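Local coordinates for protein putative cytosine/guanine deaminase (PDB 2PAJ) that catalyses the zinc-dependent hydrolytic deamination of 2-amino-4-hydroxypteridines such as isoxanthopterin, giving 2,4-dihydroxypteridines and ammonium, at residues 74-79 with 283-288; 135-140 with 244-249; 163-168 with 396-401; 308-313 with 334-339; 339-342 with 348-351. All blocks are in the same frame, centred on the assembly; numbering follows the deposited sequence.

Contact 1 (74-79 with 283-288); sequences NTHHHL and YAHLVK. With ZN (zinc ion), chain B.
Ala284 CB sits squarely over the centre of one face of the His76 imidazole, 3.5 Å from the ring centroid and only 1° off the ring normal, a CH-pi contact. His76 and His78 form the His-X-His motif that follows the first strand of the amidohydrolase (beta/alpha)8 barrel, and 283-288 runs off the end of barrel strand 281-284. Alanine suits position 284, since a methyl is small enough to let strand 281-284 pack closely on the imidazole. With CG anti to the backbone N (chi1 -174°), His76 reaches inward, and its NE2 binds zinc at 2.3 Å. His78 NE2 binds the same ion at 2.1 Å, while its ND1 is hydrogen-bonded to the carbonyl O of His137, which probably steadies the ring with NE2 toward the metal. Between them, His77 serves the backbone: its ND1 is engaged by two backbone N-H groups, that of His78 at 2.6 Å from His78 N and that of Gly337. His248 and Asp336 complete the four clear ligands. The edge of His76 is turned toward the face of His285, the planes 79° apart in an offset edge-to-face pair. His285 also belongs to the metal site, although its NE2 stands 2.9 Å from zinc, well beyond the two bonds made by His76 and His78.

Contact 2 (135-140 with 244-249); sequences ADHNYV and RMHSHL. With ZN (zinc ion), chain B.
His248 NE2 makes the shortest polar bond here, 2.1 Å to zinc, and the imidazole it belongs to rests against His137, whose CE1 lies over one face of it, 4.0 Å from His248 ND1. The two rings are inclined at 56°, an oblique meeting that is neither a stack nor edge-to-face. On its other neighbour the geometry is clearer: His246 turns its edge toward the face of His137, with CE1 3.8 Å from His137 ND1 and toward the rim of the ring. The three imidazoles form an aromatic cluster at the C-terminal mouth of the (beta/alpha)8 barrel, where strands 131-136 and 244-248 run parallel but are not neighbours, and here the imidazoles span the distance between them. His137 crosses the gap because CG is anti to its backbone N (chi1 -169°), and it occupies the centre of an inverse gamma turn. Farther out, Trp282 stacks on His246, and Ser247, turned to the other side of its strand, has OG bonded to Pro219 O and Val222 N. His137 NE2 is bonded to the carbonyl O of Ala218. A carbonyl can only accept, so NE2 probably carries the proton, and His137 therefore meets the zinc ligand through ring packing while its NE2 is engaged elsewhere.

Contact 3 (163-168 with 396-401); sequences RFVLLR and RVMGLD
Val165 packs against Met398 through all three of its side-chain carbons. CB lies 4.2 Å from Met398 CE. The branch CG1, anti to the backbone N (chi1 177°), meets the sulfur, 3.9 Å from Met398 SD, while CG2 comes nearest of all, 3.7 Å from Met398 CE. CG2 has a second, looser neighbour in Leu400 CD1 at 4.4 Å. The methionine thus lays its thioether end across both valine branches; the flexible chain can adopt bends at chi2 and chi3 and so follow the valine surface. Further back along the methionine, CG touches the methyl of Thr75. This is core packing inside the (beta/alpha)8 barrel: strand 163-168 alternates, sending Val165 inward among Ala135 and Val216 while Phe164 and Leu166 face outward against helix 149-159. The C-terminal end of helix 383-398 approaches the interior from the end of the barrel remote from the metal, leaving the side chain of Met398 about 13 Å from zinc. Just beyond it the chain turns. Gly399 leaves helical geometry with a positive phi of 84°, where a side chain would collide with the preceding carbonyl O, and glycine is accordingly the natural choice. Leu400 then forms the centre of an inverse gamma turn; its CB points toward the strand, CD1 is the atom near Val165 CG2, and the side chain also packs on Arg214. At the start of the strand, Arg163 extends to a salt bridge with Asp413 and a hydrogen bond to Ala211 O.

Contact 4 (308-313 with 334-339); sequences PQSNGR and GVDGAA. With ZN (zinc ion), chain B.
The carboxylate of Asp336 meets Ser310 through OD2, which accepts a hydrogen bond from Ser310 OG at 2.8 Å, reached from the syn side but 33° out of the carboxylate plane. Its other oxygen, OD1, binds zinc at 2.0 Å. The second flat group, the guanidinium of Arg313, has the carbonyl O of Ala339 over one face, where the angles are poor for hydrogen bonding; its NH1 makes a salt bridge with Glu87 instead. A long side chain suits this exposed position, since a bend at chi3 brings the guanidinium back to Ala339. Asp336 CG stands between the backbone N and the carbonyl carbon (chi1 71°), the crowded position, which swings the carboxylate between metal and serine. An aspartate in this place, just after barrel strand 331-333, is the classic eighth-strand ligand of the amidohydrolase (beta/alpha)8 barrel. Ser310 comes from the short helix 308-312 that follows the preceding strand, and acts as a second-shell residue: its bond to OD2, together with zinc on OD1, would restrain rotation of the carboxylate about CB-CG. A serine serves well because its short arm carries a hydroxyl that can meet two partners, here also Ser340 OG. His285 NE2 adds a weak hydrogen bond to Asp336 OD1.

Contact 5 (339-342 with 348-351); sequences ASNE and SEVH
Asn341 and Glu349 carry this contact, the amide of Asn341 lying beside the carboxylate of Glu349, in the part of the (beta/alpha)8 barrel that follows its eighth strand. Here the short helix 337-340 gives way to a loop and then to helix 346-359. The closest approach is 3.1 Å, from Asn341 OD1 to Glu349 OE2, and the planes of the two groups are turned 71° apart. The backbones remain well separated, with 9.3 Å between Asn341 CA and Glu349 CA, and both side chains must reach across. Asn341 does so with CG anti to the backbone N (chi1 -177°); Glu349 bends at chi2. Polar residues suit the place because both are buried and each needs polar neighbours. In the next shell Val335 packs against both side chains, and the aliphatic ring of Pro308 touches Glu349. Glu349 OE2 also takes a weak hydrogen bond from Gln309 N at the start of helix 308-312, and the side chain of Gln309 touches those of Asn341 and Ser348. The side chain of Asn341 is about 5 Å from that of the zinc ligand Asp336, so the pair lies outside the first shell of the metal. Farther out, Ser348 OG is bonded to Asp345 OD2 just before helix 346-359, and within that helix the carbonyl O of Glu349 is bonded to Thr353 OG1.

In the fold
From the N terminus, the loop after the first barrel strand opens contact 1, which closes some two hundred residues later at strand 281-284. Contact 2 opens and closes wholly within that span, joining the second and fifth strands. Contact 3 begins inside it too, on the third strand, but ends only at helix 383-398, so it crosses both contacts 1 and 2. After contact 1 has closed, contacts 4 and 5 follow within the span of contact 3, tying the segments after the seventh and eighth strands to each other and to helix 346-359; they share Ala339. Contacts 1, 2 and 4 converge on zinc, while contact 3 packs the barrel's opposite end.

Contact 1 (74-79 with 283-288)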
# COMPACT_ATOMS: atom_id res chain seq x y z
N ASN A 74 -2.44 -0.43 0.46
CA ASN A 74 -1.13 -1.07 0.49
C ASN A 74 -0.19 -0.14 1.24
O ASN A 74 0.00 1.00 0.84
CB ASN A 74 -0.63 -1.30 -0.93
CG ASN A 74 0.80 -1.78 -0.98
OD1 ASN A 74 1.09 -2.92 -0.62
ND2 ASN A 74 1.70 -0.92 -1.42
N THR A 75 0.40 -0.63 2.33
CA THR A 75 1.29 0.18 3.14
C THR A 75 2.79 -0.04 2.98
O THR A 75 3.58 0.50 3.76
CB THR A 75 0.95 0.05 4.63
OG1 THR A 75 1.14 -1.29 5.06
CG2 THR A 75 -0.48 0.45 4.86
N HIS A 76 3.20 -0.82 1.98
CA HIS A 76 4.62 -1.06 1.72
C HIS A 76 4.83 -1.64 0.32
O HIS A 76 4.12 -2.55 -0.08
CB HIS A 76 5.22 -1.97 2.78
CG HIS A 76 6.70 -2.14 2.65
ND1 HIS A 76 7.58 -1.09 2.76
CD2 HIS A 76 7.45 -3.23 2.35
CE1 HIS A 76 8.81 -1.52 2.53
NE2 HIS A 76 8.76 -2.82 2.28
N HIS A 77 5.83 -1.12 -0.40
CA HIS A 77 6.10 -1.54 -1.77
C HIS A 77 7.48 -1.06 -2.25
O HIS A 77 8.15 -0.30 -1.57
CB HIS A 77 5.04 -0.94 -2.69
CG HIS A 77 4.76 -1.74 -3.92
ND1 HIS A 77 5.72 -2.51 -4.56
CD2 HIS A 77 3.63 -1.87 -4.66
CE1 HIS A 77 5.19 -3.07 -5.63
NE2 HIS A 77 3.93 -2.69 -5.72
N HIS A 78 7.88 -1.53 -3.43
CA HIS A 78 9.14 -1.13 -4.07
C HIS A 78 8.88 -1.21 -5.57
O HIS A 78 9.46 -2.04 -6.26
CB HIS A 78 10.28 -2.09 -3.70
CG HIS A 78 10.57 -2.16 -2.23
ND1 HIS A 78 10.82 -1.05 -1.46
CD2 HIS A 78 10.63 -3.22 -1.39
CE1 HIS A 78 11.03 -1.41 -0.21
NE2 HIS A 78 10.92 -2.73 -0.14
N LEU A 79 8.01 -0.34 -6.07
CA LEU A 79 7.61 -0.32 -7.48
C LEU A 79 8.66 -0.44 -8.57
O LEU A 79 8.35 -0.89 -9.67
CB LEU A 79 6.74 0.91 -7.78
CG LEU A 79 5.21 0.93 -7.63
CD1 LEU A 79 4.62 -0.42 -8.02
CD2 LEU A 79 4.84 1.25 -6.21
N TYR A 283 6.77 0.03 10.78
CA TYR A 283 7.82 -0.75 10.13
C TYR A 283 7.39 -1.90 9.26
O TYR A 283 6.36 -2.54 9.48
CB TYR A 283 8.79 -1.32 11.15
CG TYR A 283 9.57 -0.28 11.91
CD1 TYR A 283 9.11 0.19 13.14
CD2 TYR A 283 10.78 0.22 11.41
CE1 TYR A 283 9.82 1.13 13.84
CE2 TYR A 283 11.50 1.16 12.11
CZ TYR A 283 11.02 1.61 13.32
OH TYR A 283 11.72 2.53 14.05
N ALA A 284 8.24 -2.17 8.27
CA ALA A 284 8.06 -3.28 7.35
C ALA A 284 9.13 -4.33 7.67
O ALA A 284 10.13 -4.04 8.32
CB ALA A 284 8.23 -2.80 5.91
N HIS A 285 8.89 -5.55 7.20
CA HIS A 285 9.81 -6.66 7.39
C HIS A 285 10.30 -6.85 8.81
O HIS A 285 11.49 -7.05 9.04
CB HIS A 285 11.00 -6.52 6.43
CG HIS A 285 10.61 -6.51 4.98
ND1 HIS A 285 9.31 -6.32 4.57
CD2 HIS A 285 11.35 -6.64 3.85
CE1 HIS A 285 9.26 -6.33 3.25
NE2 HIS A 285 10.49 -6.52 2.79
N LEU A 286 9.41 -6.77 9.79
CA LEU A 286 9.87 -6.99 11.15
C LEU A 286 9.47 -8.39 11.60
O LEU A 286 8.45 -8.58 12.27
CB LEU A 286 9.33 -5.94 12.12
CG LEU A 286 7.88 -5.94 12.60
CD1 LEU A 286 7.78 -4.86 13.68
CD2 LEU A 286 6.91 -5.66 11.45
N VAL A 287 10.27 -9.37 11.18
CA VAL A 287 10.07 -10.76 11.55
C VAL A 287 10.99 -10.91 12.75
O VAL A 287 11.93 -10.12 12.90
CB VAL A 287 10.54 -11.70 10.42
CG1 VAL A 287 12.02 -11.45 10.13
CG2 VAL A 287 10.30 -13.15 10.81
N LYS A 288 10.75 -11.89 13.61
CA LYS A 288 11.59 -12.07 14.80
C LYS A 288 11.42 -10.88 15.76
O LYS A 288 12.10 -9.85 15.62
CB LYS A 288 13.07 -12.16 14.42
CG LYS A 288 13.37 -13.00 13.20
CD LYS A 288 14.87 -12.94 12.86
CE LYS A 288 15.18 -13.55 11.48
NZ LYS A 288 16.63 -13.45 11.11
ZN ZN B . 10.50 -4.02 1.41

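Contact 2 (135-140 with 244-249)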
# COMPACT_ATOMS: atom_id res chain seq x y z
N ALA A 135 1.22 2.73 -1.32
CA ALA A 135 2.32 3.36 -0.63
C ALA A 135 3.58 2.69 -1.16
O ALA A 135 3.72 1.47 -1.07
CB ALA A 135 2.21 3.17 0.88
N ASP A 136 4.47 3.48 -1.75
CA ASP A 136 5.71 2.92 -2.27
C ASP A 136 6.92 3.38 -1.47
O ASP A 136 7.07 4.57 -1.19
CB ASP A 136 5.89 3.28 -3.75
CG ASP A 136 7.20 2.73 -4.32
OD1 ASP A 136 7.40 1.50 -4.27
OD2 ASP A 136 8.03 3.54 -4.80
N HIS A 137 7.76 2.42 -1.09
CA HIS A 137 8.98 2.69 -0.34
C HIS A 137 10.03 2.85 -1.42
O HIS A 137 10.80 1.93 -1.71
CB HIS A 137 9.32 1.52 0.59
CG HIS A 137 10.41 1.83 1.58
ND1 HIS A 137 10.92 0.89 2.45
CD2 HIS A 137 11.07 2.98 1.84
CE1 HIS A 137 11.85 1.45 3.20
NE2 HIS A 137 11.96 2.72 2.85
N ASN A 138 10.03 4.02 -2.04
CA ASN A 138 10.96 4.34 -3.11
C ASN A 138 12.33 4.70 -2.57
O ASN A 138 12.46 5.52 -1.66
CB ASN A 138 10.39 5.48 -3.97
CG ASN A 138 11.30 5.85 -5.13
OD1 ASN A 138 12.07 5.02 -5.62
ND2 ASN A 138 11.18 7.09 -5.60
N TYR A 139 13.37 4.07 -3.12
CA TYR A 139 14.71 4.37 -2.66
C TYR A 139 15.71 4.54 -3.78
O TYR A 139 16.93 4.47 -3.56
CB TYR A 139 15.19 3.37 -1.60
CG TYR A 139 15.23 1.93 -2.02
CD1 TYR A 139 16.18 1.47 -2.93
CD2 TYR A 139 14.38 1.01 -1.42
CE1 TYR A 139 16.29 0.14 -3.23
CE2 TYR A 139 14.47 -0.33 -1.71
CZ TYR A 139 15.43 -0.76 -2.61
OH TYR A 139 15.52 -2.09 -2.90
N VAL A 140 15.20 4.77 -4.98
CA VAL A 140 16.11 5.04 -6.06
C VAL A 140 16.31 6.57 -6.06
O VAL A 140 15.46 7.35 -6.50
CB VAL A 140 15.59 4.52 -7.43
CG1 VAL A 140 14.66 3.34 -7.20
CG2 VAL A 140 14.93 5.61 -8.23
N ARG A 244 4.90 11.36 8.69
CA ARG A 244 5.06 10.08 9.39
C ARG A 244 6.38 9.43 8.99
O ARG A 244 6.99 9.79 7.98
CB ARG A 244 3.90 9.14 9.07
CG ARG A 244 2.57 9.69 9.52
CD ARG A 244 1.59 8.61 9.87
NE ARG A 244 0.51 9.19 10.66
CZ ARG A 244 -0.27 8.50 11.48
NH1 ARG A 244 -0.10 7.19 11.63
NH2 ARG A 244 -1.21 9.13 12.17
N MET A 245 6.83 8.48 9.80
CA MET A 245 8.09 7.80 9.55
C MET A 245 7.89 6.31 9.27
O MET A 245 7.06 5.65 9.90
CB MET A 245 9.01 7.97 10.75
CG MET A 245 9.40 9.41 11.05
SD MET A 245 9.76 9.64 12.78
CE MET A 245 8.37 10.50 13.21
N HIS A 246 8.66 5.78 8.32
CA HIS A 246 8.56 4.38 7.96
C HIS A 246 9.91 3.81 7.54
O HIS A 246 10.70 4.50 6.92
CB HIS A 246 7.56 4.23 6.82
CG HIS A 246 7.54 2.86 6.22
ND1 HIS A 246 7.98 2.61 4.94
CD2 HIS A 246 7.14 1.67 6.72
CE1 HIS A 246 7.85 1.32 4.68
NE2 HIS A 246 7.34 0.73 5.74
N SER A 247 10.16 2.55 7.89
CA SER A 247 11.42 1.91 7.51
C SER A 247 11.38 0.38 7.63
O SER A 247 10.47 -0.19 8.24
CB SER A 247 12.57 2.45 8.38
OG SER A 247 13.82 1.92 7.99
N HIS A 248 12.37 -0.26 7.02
CA HIS A 248 12.55 -1.71 7.05
C HIS A 248 13.25 -1.97 8.39
O HIS A 248 14.33 -1.43 8.65
CB HIS A 248 13.49 -2.14 5.92
CG HIS A 248 12.80 -2.50 4.64
ND1 HIS A 248 13.35 -2.20 3.41
CD2 HIS A 248 11.67 -3.20 4.39
CE1 HIS A 248 12.58 -2.71 2.46
NE2 HIS A 248 11.56 -3.32 3.03
N LEU A 249 12.66 -2.77 9.26
CA LEU A 249 13.30 -3.04 10.54
C LEU A 249 13.91 -4.42 10.55
O LEU A 249 13.22 -5.41 10.83
CB LEU A 249 12.30 -2.92 11.69
CG LEU A 249 12.92 -2.76 13.08
CD1 LEU A 249 11.88 -2.17 14.01
CD2 LEU A 249 13.42 -4.11 13.61
ZN ZN B . 10.50 -4.02 1.41

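Contact 3 (163-168 with 396-401)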
# COMPACT_ATOMS: atom_id res chain seq x y z
N ARG A 163 -4.80 7.18 -4.92
CA ARG A 163 -4.19 7.99 -3.87
C ARG A 163 -2.80 7.41 -3.75
O ARG A 163 -2.65 6.19 -3.71
CB ARG A 163 -4.88 7.80 -2.52
CG ARG A 163 -6.34 8.12 -2.42
CD ARG A 163 -6.80 7.78 -1.01
NE ARG A 163 -8.23 7.95 -0.83
CZ ARG A 163 -8.82 9.13 -0.74
NH1 ARG A 163 -8.08 10.23 -0.81
NH2 ARG A 163 -10.14 9.22 -0.60
N PHE A 164 -1.79 8.26 -3.67
CA PHE A 164 -0.42 7.78 -3.56
C PHE A 164 0.27 8.29 -2.31
O PHE A 164 0.08 9.43 -1.91
CB PHE A 164 0.38 8.19 -4.79
CG PHE A 164 1.73 7.55 -4.86
CD1 PHE A 164 1.85 6.17 -5.05
CD2 PHE A 164 2.88 8.31 -4.74
CE1 PHE A 164 3.10 5.56 -5.10
CE2 PHE A 164 4.14 7.72 -4.79
CZ PHE A 164 4.26 6.34 -4.97
N VAL A 165 1.05 7.43 -1.68
CA VAL A 165 1.78 7.79 -0.48
C VAL A 165 3.26 7.54 -0.75
O VAL A 165 3.69 6.40 -0.88
CB VAL A 165 1.34 6.94 0.73
CG1 VAL A 165 2.16 7.28 1.96
CG2 VAL A 165 -0.13 7.16 1.01
N LEU A 166 4.04 8.61 -0.84
CA LEU A 166 5.47 8.48 -1.10
C LEU A 166 6.27 8.23 0.17
O LEU A 166 6.24 9.02 1.11
CB LEU A 166 6.00 9.74 -1.80
CG LEU A 166 7.50 9.75 -2.08
CD1 LEU A 166 7.89 8.54 -2.93
CD2 LEU A 166 7.88 11.05 -2.77
N LEU A 167 7.00 7.12 0.18
CA LEU A 167 7.83 6.75 1.32
C LEU A 167 9.28 6.99 0.87
O LEU A 167 9.99 6.06 0.50
CB LEU A 167 7.62 5.28 1.68
CG LEU A 167 6.19 4.74 1.80
CD1 LEU A 167 6.23 3.28 2.21
CD2 LEU A 167 5.41 5.56 2.80
N ARG A 168 9.69 8.25 0.91
CA ARG A 168 11.02 8.69 0.48
C ARG A 168 12.12 7.97 1.23
O ARG A 168 12.41 8.28 2.38
CB ARG A 168 11.13 10.21 0.67
CG ARG A 168 12.01 10.94 -0.34
CD ARG A 168 13.48 10.62 -0.19
NE ARG A 168 14.32 11.47 -1.03
CZ ARG A 168 15.65 11.37 -1.11
NH1 ARG A 168 16.29 10.47 -0.39
NH2 ARG A 168 16.32 12.18 -1.92
N ARG A 396 -5.26 3.99 9.00
CA ARG A 396 -4.94 4.66 10.26
C ARG A 396 -3.45 4.62 10.57
O ARG A 396 -2.95 5.45 11.34
CB ARG A 396 -5.77 4.07 11.42
CG ARG A 396 -7.21 4.66 11.48
CD ARG A 396 -7.91 4.47 12.84
NE ARG A 396 -8.25 3.06 13.13
CZ ARG A 396 -9.39 2.45 12.80
NH1 ARG A 396 -10.37 3.10 12.17
NH2 ARG A 396 -9.57 1.18 13.12
N VAL A 397 -2.73 3.68 9.97
CA VAL A 397 -1.30 3.57 10.17
C VAL A 397 -0.60 4.67 9.36
O VAL A 397 0.41 5.24 9.78
CB VAL A 397 -0.79 2.17 9.74
CG1 VAL A 397 0.70 2.19 9.52
CG2 VAL A 397 -1.16 1.14 10.81
N MET A 398 -1.16 4.99 8.20
CA MET A 398 -0.59 6.03 7.37
C MET A 398 -1.23 7.40 7.65
O MET A 398 -0.87 8.41 7.03
CB MET A 398 -0.73 5.64 5.88
CG MET A 398 -0.06 4.31 5.54
SD MET A 398 0.69 4.19 3.90
CE MET A 398 -0.73 4.05 2.90
N GLY A 399 -2.16 7.45 8.58
CA GLY A 399 -2.78 8.72 8.93
C GLY A 399 -3.93 9.19 8.08
O GLY A 399 -4.43 10.31 8.27
N LEU A 400 -4.36 8.37 7.13
CA LEU A 400 -5.49 8.70 6.28
C LEU A 400 -6.77 8.17 6.94
O LEU A 400 -7.38 7.21 6.46
CB LEU A 400 -5.30 8.07 4.91
CG LEU A 400 -4.19 8.67 4.05
CD1 LEU A 400 -4.09 7.89 2.75
CD2 LEU A 400 -4.49 10.14 3.77
N ASP A 401 -7.17 8.84 8.02
CA ASP A 401 -8.32 8.46 8.83
C ASP A 401 -9.73 8.56 8.26
O ASP A 401 -10.67 8.05 8.87
CB ASP A 401 -8.24 9.21 10.16
CG ASP A 401 -6.91 9.00 10.85
OD1 ASP A 401 -6.37 7.88 10.73
OD2 ASP A 401 -6.41 9.92 11.53

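Contact 4 (308-313 with 334-339)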
# COMPACT_ATOMS: atom_id res chain seq x y z
N PRO A 308 3.43 -11.13 4.03
CA PRO A 308 3.62 -12.58 4.02
C PRO A 308 4.35 -13.21 2.82
O PRO A 308 5.36 -13.88 3.00
CB PRO A 308 2.20 -13.11 4.22
CG PRO A 308 1.35 -12.03 3.65
CD PRO A 308 2.00 -10.79 4.16
N GLN A 309 3.84 -13.01 1.60
CA GLN A 309 4.47 -13.58 0.41
C GLN A 309 5.94 -13.21 0.26
O GLN A 309 6.75 -14.00 -0.21
CB GLN A 309 3.72 -13.14 -0.85
CG GLN A 309 2.34 -13.73 -0.98
CD GLN A 309 1.60 -13.19 -2.18
OE1 GLN A 309 1.32 -12.00 -2.26
NE2 GLN A 309 1.28 -14.07 -3.13
N SER A 310 6.28 -11.99 0.66
CA SER A 310 7.65 -11.52 0.58
C SER A 310 8.45 -12.08 1.76
O SER A 310 9.55 -12.61 1.58
CB SER A 310 7.66 -10.00 0.61
OG SER A 310 8.93 -9.50 0.19
N ASN A 311 7.90 -11.96 2.96
CA ASN A 311 8.56 -12.46 4.17
C ASN A 311 8.85 -13.95 4.12
O ASN A 311 9.62 -14.47 4.93
CB ASN A 311 7.73 -12.13 5.42
CG ASN A 311 7.69 -10.63 5.71
OD1 ASN A 311 8.58 -9.87 5.30
ND2 ASN A 311 6.66 -10.21 6.44
N GLY A 312 8.23 -14.65 3.17
CA GLY A 312 8.48 -16.07 3.05
C GLY A 312 9.88 -16.29 2.50
O GLY A 312 10.62 -17.15 2.98
N ARG A 313 10.23 -15.50 1.49
CA ARG A 313 11.55 -15.57 0.84
C ARG A 313 12.55 -14.96 1.82
O ARG A 313 13.43 -14.16 1.46
CB ARG A 313 11.54 -14.79 -0.48
CG ARG A 313 12.74 -15.11 -1.36
CD ARG A 313 12.83 -14.30 -2.66
NE ARG A 313 13.20 -12.90 -2.43
CZ ARG A 313 13.87 -12.14 -3.31
NH1 ARG A 313 14.26 -12.65 -4.49
NH2 ARG A 313 14.14 -10.87 -3.03
N GLY A 334 0.93 -5.05 3.20
CA GLY A 334 1.68 -4.54 2.07
C GLY A 334 2.23 -5.72 1.31
O GLY A 334 2.22 -6.84 1.78
N VAL A 335 2.69 -5.45 0.10
CA VAL A 335 3.28 -6.44 -0.79
C VAL A 335 4.46 -5.64 -1.29
O VAL A 335 4.25 -4.60 -1.92
CB VAL A 335 2.31 -6.76 -1.97
CG1 VAL A 335 0.95 -6.24 -1.64
CG2 VAL A 335 2.79 -6.13 -3.29
N ASP A 336 5.70 -6.05 -1.03
CA ASP A 336 6.77 -5.19 -1.52
C ASP A 336 7.64 -5.67 -2.67
O ASP A 336 8.11 -6.79 -2.66
CB ASP A 336 7.67 -4.72 -0.37
CG ASP A 336 8.55 -5.83 0.21
OD1 ASP A 336 9.77 -5.60 0.34
OD2 ASP A 336 8.02 -6.90 0.57
N GLY A 337 7.84 -4.82 -3.66
CA GLY A 337 8.68 -5.17 -4.80
C GLY A 337 8.63 -6.58 -5.35
O GLY A 337 8.94 -7.55 -4.67
N ALA A 338 8.25 -6.68 -6.62
CA ALA A 338 8.15 -7.95 -7.32
C ALA A 338 9.46 -8.75 -7.26
O ALA A 338 9.52 -9.91 -7.67
CB ALA A 338 7.75 -7.71 -8.78
N ALA A 339 10.52 -8.14 -6.74
CA ALA A 339 11.80 -8.82 -6.67
C ALA A 339 11.78 -9.85 -5.56
O ALA A 339 12.55 -10.81 -5.57
CB ALA A 339 12.92 -7.82 -6.44
ZN ZN B . 10.50 -4.02 1.41

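Contact 5 (339-342 with 348-351)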
# COMPACT_ATOMS: atom_id res chain seq x y z
N ALA A 339 10.52 -8.14 -6.74
CA ALA A 339 11.80 -8.82 -6.67
C ALA A 339 11.78 -9.85 -5.56
O ALA A 339 12.55 -10.81 -5.57
CB ALA A 339 12.92 -7.82 -6.44
N SER A 340 10.89 -9.64 -4.61
CA SER A 340 10.77 -10.53 -3.48
C SER A 340 9.38 -11.16 -3.44
O SER A 340 9.15 -12.14 -2.75
CB SER A 340 11.03 -9.74 -2.21
OG SER A 340 10.92 -10.57 -1.07
N ASN A 341 8.46 -10.58 -4.19
CA ASN A 341 7.09 -11.05 -4.24
C ASN A 341 6.56 -10.96 -5.66
O ASN A 341 6.08 -9.92 -6.09
CB ASN A 341 6.25 -10.20 -3.29
CG ASN A 341 4.81 -10.66 -3.20
OD1 ASN A 341 4.00 -10.01 -2.55
ND2 ASN A 341 4.49 -11.77 -3.84
N GLU A 342 6.65 -12.07 -6.39
CA GLU A 342 6.20 -12.17 -7.77
C GLU A 342 4.71 -11.91 -7.93
O GLU A 342 4.25 -11.59 -9.03
CB GLU A 342 6.50 -13.57 -8.35
CG GLU A 342 7.98 -13.96 -8.52
CD GLU A 342 8.73 -14.16 -7.20
OE1 GLU A 342 8.12 -14.56 -6.18
OE2 GLU A 342 9.95 -13.93 -7.18
N SER A 348 -3.60 -11.46 -3.73
CA SER A 348 -2.70 -12.57 -3.47
C SER A 348 -2.18 -12.46 -2.04
O SER A 348 -2.07 -13.46 -1.33
CB SER A 348 -1.51 -12.54 -4.42
OG SER A 348 -1.94 -12.55 -5.77
N GLU A 349 -1.87 -11.23 -1.64
CA GLU A 349 -1.34 -10.93 -0.31
C GLU A 349 -2.33 -11.20 0.80
O GLU A 349 -2.00 -11.81 1.82
CB GLU A 349 -0.88 -9.47 -0.24
CG GLU A 349 0.59 -9.27 -0.60
CD GLU A 349 1.52 -9.88 0.44
OE1 GLU A 349 1.27 -9.69 1.65
OE2 GLU A 349 2.50 -10.54 0.07
N VAL A 350 -3.55 -10.74 0.60
CA VAL A 350 -4.61 -10.93 1.58
C VAL A 350 -4.94 -12.42 1.72
O VAL A 350 -5.25 -12.91 2.81
CB VAL A 350 -5.83 -10.09 1.15
CG1 VAL A 350 -7.12 -10.70 1.62
CG2 VAL A 350 -5.67 -8.69 1.70
N HIS A 351 -4.84 -13.15 0.62
CA HIS A 351 -5.11 -14.58 0.62
C HIS A 351 -4.08 -15.32 1.46
O HIS A 351 -4.41 -16.23 2.22
CB HIS A 351 -5.07 -15.10 -0.80
CG HIS A 351 -5.52 -16.52 -0.93
ND1 HIS A 351 -4.99 -17.38 -1.87
CD2 HIS A 351 -6.47 -17.21 -0.28
CE1 HIS A 351 -5.60 -18.55 -1.79
NE2 HIS A 351 -6.51 -18.47 -0.83